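Local atomic coordinates of Lin2722 protein (Listeria innocua, PDB entry 3DS8), a protein that is of unknown function but has the alpha/beta-hydrolase fold of the DUF915 family and may be a serine hydrolase. Residues A23-M27 with N28-S32; T228-S231 with I232-Y236. One frame throughout, in Å; residues are numbered along the deposited sequence.

Interaction 1 of 2, residues A23-M27 with N28-S32. With SO4 (sulfate ion), chain E.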
loop_
_atom_site.group_PDB
_atom_site.type_symbol
_atom_site.label_atom_id
_atom_site.label_comp_id
_atom_site.label_asym_id
_atom_site.label_seq_id
_atom_site.Cartn_x
_atom_site.Cartn_y
_atom_site.Cartn_z
ATOM N N ALA A 23 2.579 8.590 -10.317
ATOM C CA ALA A 23 1.442 8.752 -11.198
ATOM C C ALA A 23 1.827 9.294 -12.564
ATOM O O ALA A 23 1.325 8.816 -13.604
ATOM C CB ALA A 23 0.363 9.606 -10.542
ATOM N N ASP A 24 2.681 10.314 -12.581
ATOM C CA ASP A 24 3.118 10.927 -13.831
ATOM C C ASP A 24 3.883 9.915 -14.694
ATOM O O ASP A 24 3.730 9.896 -15.898
ATOM C CB ASP A 24 3.992 12.171 -13.576
ATOM C CG ASP A 24 3.181 13.406 -13.119
ATOM O OD1 ASP A 24 1.919 13.357 -13.125
ATOM O OD2 ASP A 24 3.836 14.430 -12.768
ATOM N N GLN A 25 4.723 9.088 -14.074
ATOM C CA GLN A 25 5.418 8.051 -14.807
ATOM C C GLN A 25 4.417 7.027 -15.424
ATOM O O GLN A 25 4.536 6.659 -16.594
ATOM C CB GLN A 25 6.474 7.375 -13.949
ATOM C CG GLN A 25 7.764 8.174 -13.853
ATOM C CD GLN A 25 8.882 7.418 -13.161
ATOM O OE1 GLN A 25 9.267 7.797 -12.060
ATOM N NE2 GLN A 25 9.339 6.328 -13.748
ATOM N N LEU A 26 3.436 6.601 -14.653
ATOM C CA LEU A 26 2.441 5.654 -15.164
ATOM C C LEU A 26 1.624 6.257 -16.305
ATOM O O LEU A 26 1.346 5.566 -17.299
ATOM C CB LEU A 26 1.499 5.199 -14.060
ATOM C CG LEU A 26 2.113 4.343 -12.968
ATOM C CD1 LEU A 26 1.080 4.138 -11.850
ATOM C CD2 LEU A 26 2.636 3.012 -13.487
HETATM N N MSE A 27 1.283 7.562 -16.204
HETATM C CA MSE A 27 0.474 8.214 -17.210
HETATM C C MSE A 27 1.259 8.752 -18.416
HETATM O O MSE A 27 0.702 8.857 -19.519
HETATM C CB MSE A 27 -0.362 9.340 -16.559
HETATM C CG MSE A 27 -1.326 8.715 -15.610
HETATM SE SE MSE A 27 -2.442 10.063 -14.803
HETATM C CE MSE A 27 -3.543 10.543 -16.369
ATOM N N ASN A 28 2.526 9.122 -18.223
ATOM C CA ASN A 28 3.220 9.890 -19.245
ATOM C C ASN A 28 4.333 9.105 -19.924
ATOM O O ASN A 28 4.656 9.360 -21.088
ATOM C CB ASN A 28 3.801 11.208 -18.673
ATOM C CG ASN A 28 2.733 12.157 -18.147
ATOM O OD1 ASN A 28 1.536 12.006 -18.423
ATOM N ND2 ASN A 28 3.161 13.112 -17.313
ATOM N N GLU A 29 4.967 8.211 -19.190
ATOM C CA GLU A 29 6.106 7.458 -19.697
ATOM C C GLU A 29 5.806 6.008 -19.950
ATOM O O GLU A 29 5.965 5.533 -21.064
ATOM C CB GLU A 29 7.271 7.623 -18.756
ATOM C CG GLU A 29 7.800 9.043 -18.894
ATOM C CD GLU A 29 9.021 9.216 -18.157
ATOM O OE1 GLU A 29 8.915 9.715 -17.003
ATOM O OE2 GLU A 29 10.065 8.833 -18.738
ATOM N N TYR A 30 5.338 5.310 -18.933
ATOM C CA TYR A 30 4.854 3.947 -19.147
ATOM C C TYR A 30 3.588 3.981 -20.009
ATOM O O TYR A 30 3.427 3.132 -20.887
ATOM C CB TYR A 30 4.566 3.248 -17.870
ATOM C CG TYR A 30 5.759 2.944 -17.017
ATOM C CD1 TYR A 30 6.644 1.931 -17.399
ATOM C CD2 TYR A 30 5.998 3.626 -15.835
ATOM C CE1 TYR A 30 7.725 1.610 -16.606
ATOM C CE2 TYR A 30 7.096 3.282 -15.018
ATOM C CZ TYR A 30 7.937 2.270 -15.421
ATOM O OH TYR A 30 9.037 1.939 -14.649
ATOM N N ARG A 31 2.737 4.978 -19.750
ATOM C CA ARG A 31 1.458 5.163 -20.434
ATOM C C ARG A 31 0.611 3.909 -20.297
ATOM O O ARG A 31 -0.091 3.530 -21.240
ATOM C CB ARG A 31 1.642 5.581 -21.898
ATOM C CG ARG A 31 2.263 6.926 -21.999
ATOM C CD ARG A 31 2.309 7.457 -23.402
ATOM N NE ARG A 31 3.283 6.812 -24.268
ATOM C CZ ARG A 31 4.559 7.169 -24.404
ATOM N NH1 ARG A 31 5.094 8.143 -23.682
ATOM N NH2 ARG A 31 5.297 6.552 -25.290
ATOM N N SER A 32 0.648 3.333 -19.087
ATOM C CA SER A 32 -0.181 2.165 -18.728
ATOM C C SER A 32 -1.514 2.593 -18.117
ATOM O O SER A 32 -2.459 1.786 -18.059
ATOM C CB SER A 32 0.562 1.244 -17.762
ATOM O OG SER A 32 1.183 1.968 -16.720
HETATM S S SO4 E . 2.739 3.951 -26.392
HETATM O O1 SO4 E . 3.208 2.752 -25.675
HETATM O O2 SO4 E . 3.915 4.663 -26.909
HETATM O O3 SO4 E . 1.892 3.638 -27.574
HETATM O O4 SO4 E . 1.904 4.766 -25.478
HETATM O O HOH W 1 1.321 14.730 -15.826
HETATM O O HOH W 2 10.662 3.978 -14.281
#

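Interaction 2 of 2, residues T228-S231 with I232-Y236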
loop_
_atom_site.group_PDB
_atom_site.type_symbol
_atom_site.label_atom_id
_atom_site.label_comp_id
_atom_site.label_asym_id
_atom_site.label_seq_id
_atom_site.Cartn_x
_atom_site.Cartn_y
_atom_site.Cartn_z
ATOM N N THR A 228 11.708 6.782 -5.414
ATOM C CA THR A 228 12.966 6.263 -5.912
ATOM C C THR A 228 12.687 5.590 -7.253
ATOM O O THR A 228 11.597 4.994 -7.475
ATOM C CB THR A 228 13.671 5.285 -4.981
ATOM O OG1 THR A 228 12.896 4.107 -4.845
ATOM C CG2 THR A 228 13.964 5.900 -3.600
ATOM N N PRO A 229 13.650 5.672 -8.160
ATOM C CA PRO A 229 13.469 4.920 -9.376
ATOM C C PRO A 229 13.139 3.456 -9.134
ATOM O O PRO A 229 12.284 2.898 -9.827
ATOM C CB PRO A 229 14.837 5.046 -10.052
ATOM C CG PRO A 229 15.317 6.407 -9.666
ATOM C CD PRO A 229 14.849 6.520 -8.215
ATOM N N LYS A 230 13.840 2.810 -8.208
ATOM C CA LYS A 230 13.563 1.396 -7.983
ATOM C C LYS A 230 12.131 1.146 -7.475
ATOM O O LYS A 230 11.520 0.124 -7.833
ATOM C CB LYS A 230 14.540 0.800 -6.983
ATOM C CG LYS A 230 14.279 -0.659 -6.669
ATOM C CD LYS A 230 14.348 -1.584 -7.957
ATOM C CE LYS A 230 14.399 -3.092 -7.582
ATOM N NZ LYS A 230 14.484 -3.979 -8.825
ATOM N N SER A 231 11.657 1.983 -6.548
ATOM C CA SER A 231 10.287 1.881 -6.062
ATOM C C SER A 231 9.286 1.966 -7.194
ATOM O O SER A 231 8.368 1.154 -7.310
ATOM C CB SER A 231 9.933 2.938 -4.988
ATOM O OG SER A 231 10.524 2.561 -3.767
ATOM N N ILE A 232 9.480 2.946 -8.042
ATOM C CA ILE A 232 8.539 3.146 -9.155
ATOM C C ILE A 232 8.614 2.004 -10.179
ATOM O O ILE A 232 7.562 1.484 -10.654
ATOM C CB ILE A 232 8.730 4.530 -9.800
ATOM C CG1 ILE A 232 8.364 5.593 -8.747
ATOM C CG2 ILE A 232 7.817 4.634 -11.041
ATOM C CD1 ILE A 232 8.774 7.031 -9.115
ATOM N N GLU A 233 9.813 1.574 -10.498
ATOM C CA GLU A 233 10.012 0.427 -11.413
ATOM C C GLU A 233 9.367 -0.844 -10.844
ATOM O O GLU A 233 8.668 -1.569 -11.566
ATOM C CB GLU A 233 11.493 0.192 -11.673
ATOM C CG GLU A 233 12.167 1.327 -12.392
ATOM C CD GLU A 233 13.672 1.470 -12.036
ATOM O OE1 GLU A 233 14.322 0.463 -11.650
ATOM O OE2 GLU A 233 14.187 2.598 -12.156
ATOM N N LYS A 234 9.586 -1.103 -9.555
ATOM C CA LYS A 234 9.058 -2.345 -8.963
ATOM C C LYS A 234 7.519 -2.309 -8.898
ATOM O O LYS A 234 6.852 -3.319 -9.136
ATOM C CB LYS A 234 9.708 -2.597 -7.612
ATOM C CG LYS A 234 9.519 -4.022 -7.109
ATOM C CD LYS A 234 10.391 -5.028 -7.796
ATOM C CE LYS A 234 10.089 -6.451 -7.305
ATOM N NZ LYS A 234 10.850 -7.521 -8.036
ATOM N N THR A 235 6.981 -1.128 -8.576
ATOM C CA THR A 235 5.570 -0.911 -8.496
ATOM C C THR A 235 4.926 -1.088 -9.877
ATOM O O THR A 235 3.914 -1.771 -10.026
ATOM C CB THR A 235 5.246 0.475 -7.840
ATOM O OG1 THR A 235 5.713 0.468 -6.483
ATOM C CG2 THR A 235 3.763 0.724 -7.805
ATOM N N TYR A 236 5.491 -0.442 -10.899
ATOM C CA TYR A 236 5.010 -0.673 -12.254
ATOM C C TYR A 236 4.996 -2.147 -12.583
ATOM O O TYR A 236 3.982 -2.665 -13.075
ATOM C CB TYR A 236 5.865 0.076 -13.276
ATOM C CG TYR A 236 5.563 -0.344 -14.686
ATOM C CD1 TYR A 236 4.393 0.135 -15.369
ATOM C CD2 TYR A 236 6.393 -1.238 -15.344
ATOM C CE1 TYR A 236 4.120 -0.245 -16.622
ATOM C CE2 TYR A 236 6.102 -1.659 -16.616
ATOM C CZ TYR A 236 4.966 -1.162 -17.253
ATOM O OH TYR A 236 4.716 -1.545 -18.544
HETATM O O HOH W 3 13.920 -6.393 -7.675
#

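Interaction 1 of 2, residues A23-M27 with N28-S32
Gln25 O takes two backbone N-H groups, from Glu29 and Tyr30. The bond from Tyr30 N, 2.8 Å long, runs close to the line of the carbonyl, whereas that from Glu29 N, 3.1 Å, arrives at a bent angle, off the carbonyl plane. Sharing one carbonyl between the i+4 and i+5 amides marks the change from alpha-helical to wider pi-type turns. One residue on, Ser32 N reaches back to Leu26 O at 2.9 Å, while Arg31, with positive phi, has left the helix. Outside the backbone, the Gln25 amide and the Tyr30 ring lie side by side, their planes only 10° apart, and one water spans Tyr30 OH and Gln25 NE2, its bond to NE2 weak. Tyr236 of helix 229-240 stacks on the Tyr30 ring. Leu26 CD2 touches both Tyr30 CD2, 4.1 Å away, and Ser32 OG. A second water accepts from Asn28 ND2 and gives a weak bond to Asp24 OD1. The bend of Arg31 at chi3 (-73°) turns its guanidinium back along the helix end, where NH1 donates to Asn28 O at 2.9 Å. Its NE and NH2 meanwhile hold O4 and O2 of a sulfate, the NH2 bond nearly straight at 170°. Backbone carbonyls at the C-terminal end are thus met by amides and one guanidinium, whose positive charge would probably be favourable beside the helix's negative pole.

Interaction 2 of 2, residues T228-S231 with I232-Y236
Residues 228-236 form the first turns of helix 229-240, each of four successive carbonyls, from Thr228 to Ser231, accepting the amide four residues ahead. The first of these bonds, Ile232 N to Thr228 O at 3.0 Å, lies almost in line with the carbonyl; the later donors stand off their carbonyl planes, most of all Lys234 N, by 31° at Lys230 O. Thr228 is the N-cap: its OG1 accepts Ser231 N at 3.0 Å, chi1 of 65° turning the hydroxyl toward that amide. The same OG1 bonds to Gln215 OE1, and Ser231 OG to Gln215 NE2; Gln215 of strand 209-216 thus meets both hydroxyls, and Ser231 OG also bonds to Leu225 O. Ser231 O is gripped twice by Thr235, whose N and OG1 approach from opposite faces of the carbonyl plane. The bond from Thr235 OG1 to Ser231 O is 2.9 Å long, as chi1 of -64° sets OG1 beside the backbone N and over the preceding turn. Ile232 lays CG1 against Thr228 O at 3.5 Å. On the outer flank the extended Glu233 side chain leans back beside the first turn, bringing OE2 within 3.3 Å of Pro229 CB. Glu233 OE2 also comes to 3.0 Å from Pro229 O, acceptor against acceptor, so any gain from the helix dipole would probably be partly offset. The two lysine chains leave the helix in nearly the same direction, Lys230 NZ and Lys234 NZ 5.1 Å apart. One water accepts from both, weakly from Lys234, which also makes a cation-pi contact with Trp237. The whole is a threonine N-cap followed by proline at N1, opening the helix of the beta-alpha-beta unit 209-216, 229-240, 248-250 of the alpha/beta-hydrolase fold.

Along the chain, interaction 1 comes first, at the C-terminal end of helix 20-30, and interaction 2 follows some two hundred residues later, at the start of helix 229-240. Each is local, so neither closes a long loop, and the two are in series without nesting or crossing. In space their centres lie 12 Å apart because the helices pack against each other: Gln25 OE1 comes within 3.1 Å of Ile232 CD1, and the Tyr30 OH lies 3.7 Å from Glu233 CA. Helix 20-30 rests on strand 61-66, whereas helix 229-240 lies against strands 123-130 and 173-180, so the pair joins early and late parts of the fold over the central sheet.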